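Local coordinates for putative glucoamylase (Bacteroides caccae ATCC 43185, PDB 4QT9), which probably hydrolyses glucosidic bonds, as a putative glucoamylase with an alpha/alpha toroid fold, at residues A139-M142 and Q143-A147; H203-N206 and E207-M211; L356-M359 and R360-N364. All coordinates share one frame; numbering follows the deposited sequence.

Interaction 1: A139-M142 and Q143-A147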
ATOM      1  N   ALA A 139       9.394   3.203   1.594  1.00 18.92           N
ATOM      2  CA  ALA A 139       9.332   2.402   0.375  1.00 18.57           C
ATOM      3  C   ALA A 139       7.983   2.589  -0.344  1.00 22.14           C
ATOM      4  O   ALA A 139       7.976   2.755  -1.565  1.00 22.97           O
ATOM      5  CB  ALA A 139       9.567   0.959   0.706  1.00 18.02           C
ATOM      6  N   PHE A 140       6.863   2.583   0.403  1.00 18.55           N
ATOM      7  CA  PHE A 140       5.513   2.813  -0.130  1.00 18.33           C
ATOM      8  C   PHE A 140       5.384   4.244  -0.670  1.00 19.78           C
ATOM      9  O   PHE A 140       4.789   4.437  -1.713  1.00 21.32           O
ATOM     10  CB  PHE A 140       4.423   2.511   0.920  1.00 19.64           C
ATOM     11  CG  PHE A 140       4.386   1.045   1.324  1.00 19.95           C
ATOM     12  CD1 PHE A 140       4.579   0.041   0.382  1.00 21.17           C
ATOM     13  CD2 PHE A 140       4.181   0.678   2.645  1.00 21.96           C
ATOM     14  CE1 PHE A 140       4.588  -1.300   0.757  1.00 22.66           C
ATOM     15  CE2 PHE A 140       4.164  -0.674   3.018  1.00 24.63           C
ATOM     16  CZ  PHE A 140       4.382  -1.655   2.076  1.00 22.08           C
ATOM     17  N   LEU A 141       5.998   5.210  -0.042  1.00 17.13           N
ATOM     18  CA  LEU A 141       5.994   6.586  -0.574  1.00 17.20           C
ATOM     19  C   LEU A 141       6.812   6.661  -1.864  1.00 22.66           C
ATOM     20  O   LEU A 141       6.372   7.295  -2.841  1.00 23.15           O
ATOM     21  CB  LEU A 141       6.540   7.567   0.480  1.00 17.08           C
ATOM     22  CG  LEU A 141       6.652   9.063   0.113  1.00 21.83           C
ATOM     23  CD1 LEU A 141       5.274   9.711  -0.230  1.00 21.71           C
ATOM     24  CD2 LEU A 141       7.227   9.835   1.266  1.00 26.38           C
HETATM   25  N   MSE A 142       8.012   6.029  -1.868  1.00 19.19           N
HETATM   26  CA  MSE A 142       8.905   6.088  -3.030  1.00 17.14           C
HETATM   27  C   MSE A 142       8.313   5.338  -4.218  1.00 24.34           C
HETATM   28  O   MSE A 142       8.460   5.810  -5.335  1.00 27.75           O
HETATM   29  CB  MSE A 142      10.307   5.559  -2.697  1.00 18.57           C
HETATM   30  CG  MSE A 142      11.111   6.503  -1.834  1.00 22.82           C
HETATM   31 SE   MSE A 142      11.436   8.198  -2.711  0.75 29.17          SE
HETATM   32  CE  MSE A 142      11.308   7.752  -4.612  1.00 28.21           C
ATOM     33  N   GLN A 143       7.595   4.225  -3.986  1.00 20.70           N
ATOM     34  CA  GLN A 143       6.926   3.494  -5.070  1.00 22.32           C
ATOM     35  C   GLN A 143       5.953   4.466  -5.833  1.00 26.94           C
ATOM     36  O   GLN A 143       5.931   4.491  -7.070  1.00 26.39           O
ATOM     37  CB  GLN A 143       6.184   2.265  -4.510  1.00 24.03           C
ATOM     38  CG  GLN A 143       5.390   1.469  -5.550  1.00 26.80           C
ATOM     39  CD  GLN A 143       4.737   0.210  -5.025  1.00 37.96           C
ATOM     40  OE1 GLN A 143       4.748  -0.835  -5.695  1.00 37.49           O
ATOM     41  NE2 GLN A 143       4.116   0.276  -3.845  1.00 25.24           N
ATOM     42  N   GLY A 144       5.237   5.298  -5.083  1.00 22.52           N
ATOM     43  CA  GLY A 144       4.357   6.312  -5.639  1.00 21.56           C
ATOM     44  C   GLY A 144       5.103   7.436  -6.338  1.00 23.91           C
ATOM     45  O   GLY A 144       4.750   7.814  -7.458  1.00 23.68           O
ATOM     46  N   LEU A 145       6.139   7.970  -5.686  1.00 20.99           N
ATOM     47  CA  LEU A 145       6.916   9.083  -6.255  1.00 22.19           C
ATOM     48  C   LEU A 145       7.644   8.682  -7.564  1.00 24.24           C
ATOM     49  O   LEU A 145       7.653   9.463  -8.511  1.00 19.99           O
ATOM     50  CB  LEU A 145       7.908   9.635  -5.233  1.00 22.79           C
ATOM     51  CG  LEU A 145       7.323  10.466  -4.089  1.00 29.13           C
ATOM     52  CD1 LEU A 145       8.401  10.749  -3.043  1.00 30.91           C
ATOM     53  CD2 LEU A 145       6.733  11.805  -4.584  1.00 30.01           C
ATOM     54  N   LEU A 146       8.165   7.443  -7.648  1.00 23.61           N
ATOM     55  CA  LEU A 146       8.844   7.014  -8.878  1.00 24.81           C
ATOM     56  C   LEU A 146       7.850   6.908 -10.044  1.00 28.66           C
ATOM     57  O   LEU A 146       8.230   7.165 -11.181  1.00 28.43           O
ATOM     58  CB  LEU A 146       9.620   5.707  -8.673  1.00 25.15           C
ATOM     59  CG  LEU A 146      10.875   5.835  -7.767  1.00 31.33           C
ATOM     60  CD1 LEU A 146      11.629   4.530  -7.675  1.00 29.76           C
ATOM     61  CD2 LEU A 146      11.855   6.929  -8.265  1.00 33.80           C
ATOM     62  N   ALA A 147       6.587   6.558  -9.753  1.00 25.57           N
ATOM     63  CA  ALA A 147       5.506   6.528 -10.737  1.00 26.13           C
ATOM     64  C   ALA A 147       5.218   7.967 -11.278  1.00 27.17           C
ATOM     65  O   ALA A 147       5.115   8.152 -12.490  1.00 27.47           O
ATOM     66  CB  ALA A 147       4.246   5.930 -10.114  1.00 26.72           C
TER
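Met142, modelled as selenomethionine, folds its end over the next turn of the helix: its methyl CE lies 3.7 Å from CG of Leu146, and the same CE is 3.9 Å from CB of Leu145. CG starts beside the backbone N (chi1 -73°), and bends at chi2 (-62°) and chi3 (-25°) turn CE onto the leucines. SE of Met142 then comes within 4.0 Å of Leu145 CD1. Leu145 CD1 also lies 4.0 Å from Leu141 CG, so one leucine branch serves two apolar partners approaching from different directions. Beneath these contacts runs ordinary alpha-helical bonding, seen in Leu145 N to Leu141 O at 2.9 Å and Leu146 N to Met142 O at 2.8 Å. Gln143 leaves the helix elsewhere on its surface as a straight chain whose NE2 stands at the edge of the Phe140 ring, 4.3 Å from Phe140 CD1 and near the ring plane. Its buried amide is satisfied at both ends, OE1 by Gly270 N and NE2 by Tyr266 O, which fixes the amide's rotation, while the Tyr266 ring meets Phe140 edge-to-face. Helix 135-152 packs against three other helices of the toroid: Leu141 and Leu145 on Ile74 of helix 67-83, Met142 and Leu146 on Trp170 of helix 157-172, and Phe140 and Gln143 on Ile210 of helix 209-217.

Interaction 2: H203-N206 and E207-M211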
ATOM      1  N   HIS A 203      12.250  -9.891   7.551  1.00 22.14           N
ATOM      2  CA  HIS A 203      12.358 -11.174   6.877  1.00 22.95           C
ATOM      3  C   HIS A 203      11.040 -11.453   6.153  1.00 27.03           C
ATOM      4  O   HIS A 203       9.983 -11.129   6.684  1.00 25.76           O
ATOM      5  CB  HIS A 203      12.701 -12.306   7.880  1.00 24.70           C
ATOM      6  CG  HIS A 203      13.934 -12.052   8.705  1.00 28.01           C
ATOM      7  ND1 HIS A 203      15.186 -11.902   8.118  1.00 29.84           N
ATOM      8  CD2 HIS A 203      14.066 -11.941  10.047  1.00 29.30           C
ATOM      9  CE1 HIS A 203      16.029 -11.714   9.122  1.00 29.49           C
ATOM     10  NE2 HIS A 203      15.398 -11.736  10.303  1.00 29.67           N
ATOM     11  N   GLY A 204      11.094 -12.048   4.961  1.00 22.66           N
ATOM     12  CA  GLY A 204       9.853 -12.342   4.239  1.00 20.93           C
ATOM     13  C   GLY A 204       9.183 -13.638   4.663  1.00 24.54           C
ATOM     14  O   GLY A 204       9.792 -14.426   5.382  1.00 23.32           O
ATOM     15  N   TYR A 205       7.942 -13.912   4.209  1.00 23.18           N
ATOM     16  CA  TYR A 205       7.166 -13.012   3.363  1.00 23.11           C
ATOM     17  C   TYR A 205       6.213 -12.194   4.225  1.00 25.47           C
ATOM     18  O   TYR A 205       5.602 -12.718   5.155  1.00 24.20           O
ATOM     19  CB  TYR A 205       6.371 -13.791   2.259  1.00 24.65           C
ATOM     20  CG  TYR A 205       5.645 -12.849   1.315  1.00 25.58           C
ATOM     21  CD1 TYR A 205       6.298 -12.283   0.224  1.00 27.24           C
ATOM     22  CD2 TYR A 205       4.329 -12.466   1.555  1.00 27.08           C
ATOM     23  CE1 TYR A 205       5.661 -11.353  -0.598  1.00 26.90           C
ATOM     24  CE2 TYR A 205       3.680 -11.537   0.743  1.00 27.51           C
ATOM     25  CZ  TYR A 205       4.357 -10.970  -0.321  1.00 31.67           C
ATOM     26  OH  TYR A 205       3.702 -10.067  -1.128  1.00 28.77           O
ATOM     27  N   ASN A 206       6.070 -10.918   3.883  1.00 21.62           N
ATOM     28  CA  ASN A 206       5.124  -9.975   4.494  1.00 22.04           C
ATOM     29  C   ASN A 206       4.893  -8.876   3.448  1.00 26.01           C
ATOM     30  O   ASN A 206       5.344  -9.008   2.318  1.00 27.13           O
ATOM     31  CB  ASN A 206       5.554  -9.460   5.919  1.00 18.59           C
ATOM     32  CG  ASN A 206       6.864  -8.712   5.970  1.00 36.76           C
ATOM     33  OD1 ASN A 206       7.315  -8.135   4.989  1.00 26.12           O
ATOM     34  ND2 ASN A 206       7.509  -8.698   7.119  1.00 31.09           N
ATOM     35  N   GLU A 207       4.221  -7.805   3.797  1.00 24.14           N
ATOM     36  CA  GLU A 207       3.887  -6.711   2.867  1.00 22.74           C
ATOM     37  C   GLU A 207       5.111  -5.868   2.376  1.00 28.36           C
ATOM     38  O   GLU A 207       4.912  -4.970   1.548  1.00 28.58           O
ATOM     39  CB  GLU A 207       2.879  -5.780   3.559  1.00 22.21           C
ATOM     40  CG  GLU A 207       3.487  -4.896   4.634  1.00 25.74           C
ATOM     41  CD  GLU A 207       3.555  -5.438   6.048  1.00 41.98           C
ATOM     42  OE1 GLU A 207       3.843  -6.642   6.212  1.00 33.48           O
ATOM     43  OE2 GLU A 207       3.350  -4.649   6.999  1.00 45.02           O
ATOM     44  N   CYS A 208       6.336  -6.126   2.891  1.00 25.32           N
ATOM     45  CA  CYS A 208       7.515  -5.254   2.689  1.00 25.40           C
ATOM     46  C   CYS A 208       8.450  -5.598   1.521  1.00 29.03           C
ATOM     47  O   CYS A 208       9.519  -5.006   1.494  1.00 29.80           O
ATOM     48  CB  CYS A 208       8.314  -5.162   3.989  1.00 26.23           C
ATOM     49  SG  CYS A 208       7.301  -4.805   5.452  1.00 31.39           S
HETATM   50  N   MSE A 209       8.092  -6.478   0.555  1.00 23.61           N
HETATM   51  CA  MSE A 209       9.032  -6.854  -0.513  1.00 21.29           C
HETATM   52  C   MSE A 209       9.578  -5.648  -1.332  1.00 25.64           C
HETATM   53  O   MSE A 209      10.782  -5.603  -1.564  1.00 25.67           O
HETATM   54  CB  MSE A 209       8.447  -7.908  -1.475  1.00 21.67           C
HETATM   55  CG  MSE A 209       9.500  -8.501  -2.431  1.00 26.50           C
HETATM   56 SE   MSE A 209       8.789 -10.069  -3.352  0.75 31.88          SE
HETATM   57  CE  MSE A 209       7.858  -9.200  -4.757  1.00 28.28           C
ATOM     58  N   ILE A 210       8.713  -4.691  -1.751  1.00 23.02           N
ATOM     59  CA  ILE A 210       9.093  -3.523  -2.554  1.00 21.92           C
ATOM     60  C   ILE A 210      10.206  -2.696  -1.845  1.00 25.13           C
ATOM     61  O   ILE A 210      10.999  -2.023  -2.509  1.00 23.87           O
ATOM     62  CB  ILE A 210       7.840  -2.651  -2.944  1.00 25.51           C
ATOM     63  CG1 ILE A 210       8.088  -1.731  -4.169  1.00 25.64           C
ATOM     64  CG2 ILE A 210       7.270  -1.833  -1.765  1.00 26.05           C
ATOM     65  CD1 ILE A 210       8.545  -2.477  -5.496  1.00 32.22           C
HETATM   66  N   MSE A 211      10.281  -2.765  -0.510  1.00 21.06           N
HETATM   67  CA  MSE A 211      11.333  -2.048   0.234  1.00 19.41           C
HETATM   68  C   MSE A 211      12.745  -2.604  -0.130  1.00 23.44           C
HETATM   69  O   MSE A 211      13.669  -1.822  -0.313  1.00 22.42           O
HETATM   70  CB  MSE A 211      11.070  -2.134   1.746  1.00 19.56           C
HETATM   71  CG  MSE A 211      12.067  -1.339   2.568  1.00 23.79           C
HETATM   72 SE   MSE A 211      12.088  -2.014   4.390  0.75 28.83          SE
HETATM   73  CE  MSE A 211      12.269  -3.864   4.046  1.00 25.14           C
TER
HETATM   74  O   HOH W   1       5.268  -7.864  -0.249  1.00 19.41           O
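An Asx turn, made by Asn206 and Cys208, leads the chain into helix 209-217 of the alpha/alpha toroid. The defining bond runs from Cys208 N to Asn206 OD1, 3.1 Å, with the donor tilted 31° from the plane of the side-chain carbonyl. Asn206 achieves this with CG placed between its own backbone N and carbonyl carbon (chi1 61°), which folds the amide back over the following residues. OD1 is consequently packed close to the cysteine side chain as well, 3.3 Å from Cys208 CB. On the Glu207 side the carboxylate bends back toward the asparagine, bringing Glu207 OE1 to 3.3 Å from Asn206 CB; the amide and carboxylate planes stand 74° apart, so they are not stacked. A bound acetate lies about 3 Å from the Glu207 side chain at nearest atoms, which is consistent with a pocket here, although the ion probably comes from the crystallisation liquor. A cis peptide precedes Tyr205. Ser267 OG bonds both Glu207 O and Ile210 N and so probably steadies the chain at the entry to the helix. One water joins the two sides of the turn: it donates to Asn206 O at 2.8 Å, accepts from Met209 N at 3.2 Å and makes a weak bond to Tyr205 OH, which is also bonded to Trp263 O. Beside this water site, SE of Met209, modelled as selenomethionine, sits at the edge of the Tyr205 ring, near its plane and 4.4 Å from Tyr205 CE1.

Interaction 3: L356-M359 and R360-N364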
ATOM      1  N   LEU A 356     -15.274  -8.097  -8.486  1.00 24.74           N
ATOM      2  CA  LEU A 356     -16.360  -7.269  -9.014  1.00 24.03           C
ATOM      3  C   LEU A 356     -17.693  -7.684  -8.383  1.00 29.60           C
ATOM      4  O   LEU A 356     -18.587  -6.849  -8.235  1.00 30.79           O
ATOM      5  CB  LEU A 356     -16.410  -7.342 -10.542  1.00 24.94           C
ATOM      6  CG  LEU A 356     -15.468  -6.386 -11.271  1.00 29.51           C
ATOM      7  CD1 LEU A 356     -15.297  -6.770 -12.715  1.00 30.51           C
ATOM      8  CD2 LEU A 356     -15.965  -4.957 -11.188  1.00 34.24           C
ATOM      9  N   GLN A 357     -17.800  -8.962  -7.958  1.00 26.80           N
ATOM     10  CA  GLN A 357     -18.966  -9.530  -7.284  1.00 26.33           C
ATOM     11  C   GLN A 357     -19.171  -8.835  -5.946  1.00 28.57           C
ATOM     12  O   GLN A 357     -20.283  -8.437  -5.609  1.00 26.38           O
ATOM     13  CB  GLN A 357     -18.750 -11.034  -7.065  1.00 27.04           C
ATOM     14  CG  GLN A 357     -19.961 -11.863  -7.354  1.00 42.40           C
ATOM     15  CD  GLN A 357     -19.730 -13.314  -7.026  1.00 52.63           C
ATOM     16  OE1 GLN A 357     -18.698 -13.905  -7.385  1.00 41.26           O
ATOM     17  NE2 GLN A 357     -20.705 -13.919  -6.343  1.00 46.56           N
ATOM     18  N   VAL A 358     -18.074  -8.662  -5.200  1.00 24.36           N
ATOM     19  CA  VAL A 358     -18.117  -8.007  -3.898  1.00 23.52           C
ATOM     20  C   VAL A 358     -18.355  -6.512  -4.104  1.00 26.59           C
ATOM     21  O   VAL A 358     -19.178  -5.928  -3.382  1.00 27.80           O
ATOM     22  CB  VAL A 358     -16.826  -8.315  -3.102  1.00 27.05           C
ATOM     23  CG1 VAL A 358     -16.758  -7.522  -1.799  1.00 26.39           C
ATOM     24  CG2 VAL A 358     -16.747  -9.808  -2.815  1.00 26.14           C
HETATM   25  N   MSE A 359     -17.703  -5.909  -5.129  1.00 21.81           N
HETATM   26  CA  MSE A 359     -17.866  -4.483  -5.423  1.00 20.01           C
HETATM   27  C   MSE A 359     -19.333  -4.145  -5.727  1.00 25.53           C
HETATM   28  O   MSE A 359     -19.851  -3.170  -5.197  1.00 23.12           O
HETATM   29  CB  MSE A 359     -16.979  -4.048  -6.587  1.00 21.06           C
HETATM   30  CG  MSE A 359     -16.886  -2.526  -6.714  1.00 25.59           C
HETATM   31 SE   MSE A 359     -15.950  -1.986  -8.338  0.75 29.06          SE
HETATM   32  CE  MSE A 359     -14.320  -2.918  -8.125  1.00 25.62           C
ATOM     33  N   ARG A 360     -19.979  -4.959  -6.573  1.00 25.79           N
ATOM     34  CA  ARG A 360     -21.389  -4.830  -6.974  1.00 26.85           C
ATOM     35  C   ARG A 360     -22.320  -4.968  -5.741  1.00 30.58           C
ATOM     36  O   ARG A 360     -23.249  -4.145  -5.575  1.00 29.81           O
ATOM     37  CB  ARG A 360     -21.700  -5.895  -8.059  1.00 28.85           C
ATOM     38  CG  ARG A 360     -23.167  -6.208  -8.368  1.00 35.23           C
ATOM     39  CD  ARG A 360     -23.750  -5.346  -9.466  1.00 47.36           C
ATOM     40  NE  ARG A 360     -22.963  -5.385 -10.700  1.00 55.21           N
ATOM     41  CZ  ARG A 360     -22.850  -4.362 -11.539  1.00 71.06           C
ATOM     42  NH1 ARG A 360     -23.473  -3.216 -11.288  1.00 57.05           N
ATOM     43  NH2 ARG A 360     -22.114  -4.475 -12.636  1.00 58.50           N
ATOM     44  N   HIS A 361     -22.034  -5.977  -4.869  1.00 25.86           N
ATOM     45  CA  HIS A 361     -22.802  -6.258  -3.641  1.00 26.95           C
ATOM     46  C   HIS A 361     -22.639  -5.128  -2.614  1.00 29.06           C
ATOM     47  O   HIS A 361     -23.643  -4.683  -2.057  1.00 27.76           O
ATOM     48  CB  HIS A 361     -22.371  -7.603  -3.031  1.00 28.86           C
ATOM     49  CG  HIS A 361     -23.074  -7.968  -1.761  1.00 33.04           C
ATOM     50  ND1 HIS A 361     -24.342  -8.515  -1.770  1.00 35.55           N
ATOM     51  CD2 HIS A 361     -22.643  -7.882  -0.481  1.00 35.10           C
ATOM     52  CE1 HIS A 361     -24.656  -8.715  -0.500  1.00 35.14           C
ATOM     53  NE2 HIS A 361     -23.663  -8.354   0.311  1.00 34.99           N
ATOM     54  N   LEU A 362     -21.376  -4.662  -2.368  1.00 26.02           N
ATOM     55  CA  LEU A 362     -21.107  -3.587  -1.410  1.00 25.51           C
ATOM     56  C   LEU A 362     -21.777  -2.286  -1.863  1.00 31.00           C
ATOM     57  O   LEU A 362     -22.445  -1.637  -1.053  1.00 32.05           O
ATOM     58  CB  LEU A 362     -19.602  -3.382  -1.176  1.00 25.08           C
ATOM     59  CG  LEU A 362     -18.836  -4.537  -0.543  1.00 28.70           C
ATOM     60  CD1 LEU A 362     -17.360  -4.220  -0.465  1.00 28.42           C
ATOM     61  CD2 LEU A 362     -19.420  -4.922   0.797  1.00 32.13           C
ATOM     62  N   TYR A 363     -21.683  -1.950  -3.163  1.00 26.65           N
ATOM     63  CA  TYR A 363     -22.361  -0.781  -3.726  1.00 26.25           C
ATOM     64  C   TYR A 363     -23.881  -0.869  -3.497  1.00 33.42           C
ATOM     65  O   TYR A 363     -24.492   0.119  -3.106  1.00 33.72           O
ATOM     66  CB  TYR A 363     -22.053  -0.677  -5.223  1.00 28.02           C
ATOM     67  CG  TYR A 363     -22.573   0.593  -5.854  1.00 31.33           C
ATOM     68  CD1 TYR A 363     -21.901   1.802  -5.692  1.00 33.30           C
ATOM     69  CD2 TYR A 363     -23.768   0.600  -6.572  1.00 33.29           C
ATOM     70  CE1 TYR A 363     -22.415   2.991  -6.214  1.00 35.17           C
ATOM     71  CE2 TYR A 363     -24.288   1.781  -7.104  1.00 34.97           C
ATOM     72  CZ  TYR A 363     -23.611   2.973  -6.920  1.00 43.91           C
ATOM     73  OH  TYR A 363     -24.118   4.129  -7.467  1.00 52.97           O
ATOM     74  N   ASN A 364     -24.479  -2.052  -3.680  1.00 30.68           N
ATOM     75  CA  ASN A 364     -25.925  -2.234  -3.500  1.00 30.79           C
ATOM     76  C   ASN A 364     -26.382  -2.142  -2.033  1.00 33.42           C
ATOM     77  O   ASN A 364     -27.575  -1.939  -1.797  1.00 33.38           O
ATOM     78  CB  ASN A 364     -26.388  -3.545  -4.126  1.00 35.17           C
ATOM     79  CG  ASN A 364     -26.441  -3.487  -5.637  1.00 66.06           C
ATOM     80  OD1 ASN A 364     -26.699  -2.432  -6.248  1.00 56.41           O
ATOM     81  ND2 ASN A 364     -26.213  -4.629  -6.275  1.00 63.70           N
TER
HETATM   82  O   HOH W   2     -20.339  -7.161 -10.853  1.00 40.32           O
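Tyr363 and His361 meet the preceding helical turn through their CB atoms rather than their rings: Tyr363 CB is 3.3 Å from Met359 O, and His361 CB is 3.4 Å from Gln357 O. With CG opposite the backbone N in both (chi1 -173° and 179°), the rings lead away from the turn; that of Tyr363 meets Phe370 edge-to-face, while the His361 side chain touches Asp312. The Gln357 amide gives NE2 to Asp312 OD1. In Arg360, NH2 forms a salt bridge with Asp21 OD1, NH1 a weak bond with Leu19 O, and NE donates to a water 3.2 Å away. That water gives a weak bond to Leu356 O, the carbonyl that already accepts Arg360 N at 2.9 Å. Elsewhere Val358 and Leu362 run alongside one another in the same direction, Val358 CG1 3.6 Å from Leu362 CD1, the same residues being joined by Leu362 N to Val358 O at 2.7 Å. Val358 packs on Trp314 and Ala344, Leu362 on Pro341, and Leu356 and Met359 on helix 21-37. Charge and hydrogen bonds thus hold the partly exposed Arg360, while the buried Val358 and Leu362 contribute apolar packing.

Interactions 1 and 2 form one connected region, their centres about 15 Å apart. Phe140 CZ of the first lies 3.4 Å from Glu207 O of the second, and Ala139 CB is 3.5 Å from Met211 CA, so helix 135-152 packs directly against the start of helix 209-217. Phe140 and Glu207 each have an acetate near the side chain, at about 5 Å and about 3 Å between nearest atoms; such ions, probably from the crystallisation liquor, often mark pockets. Interaction 3 is separate: its centre is about 30 Å from each of the others, with nearest atoms about 19 Å from interaction 1 and about 20 Å from interaction 2.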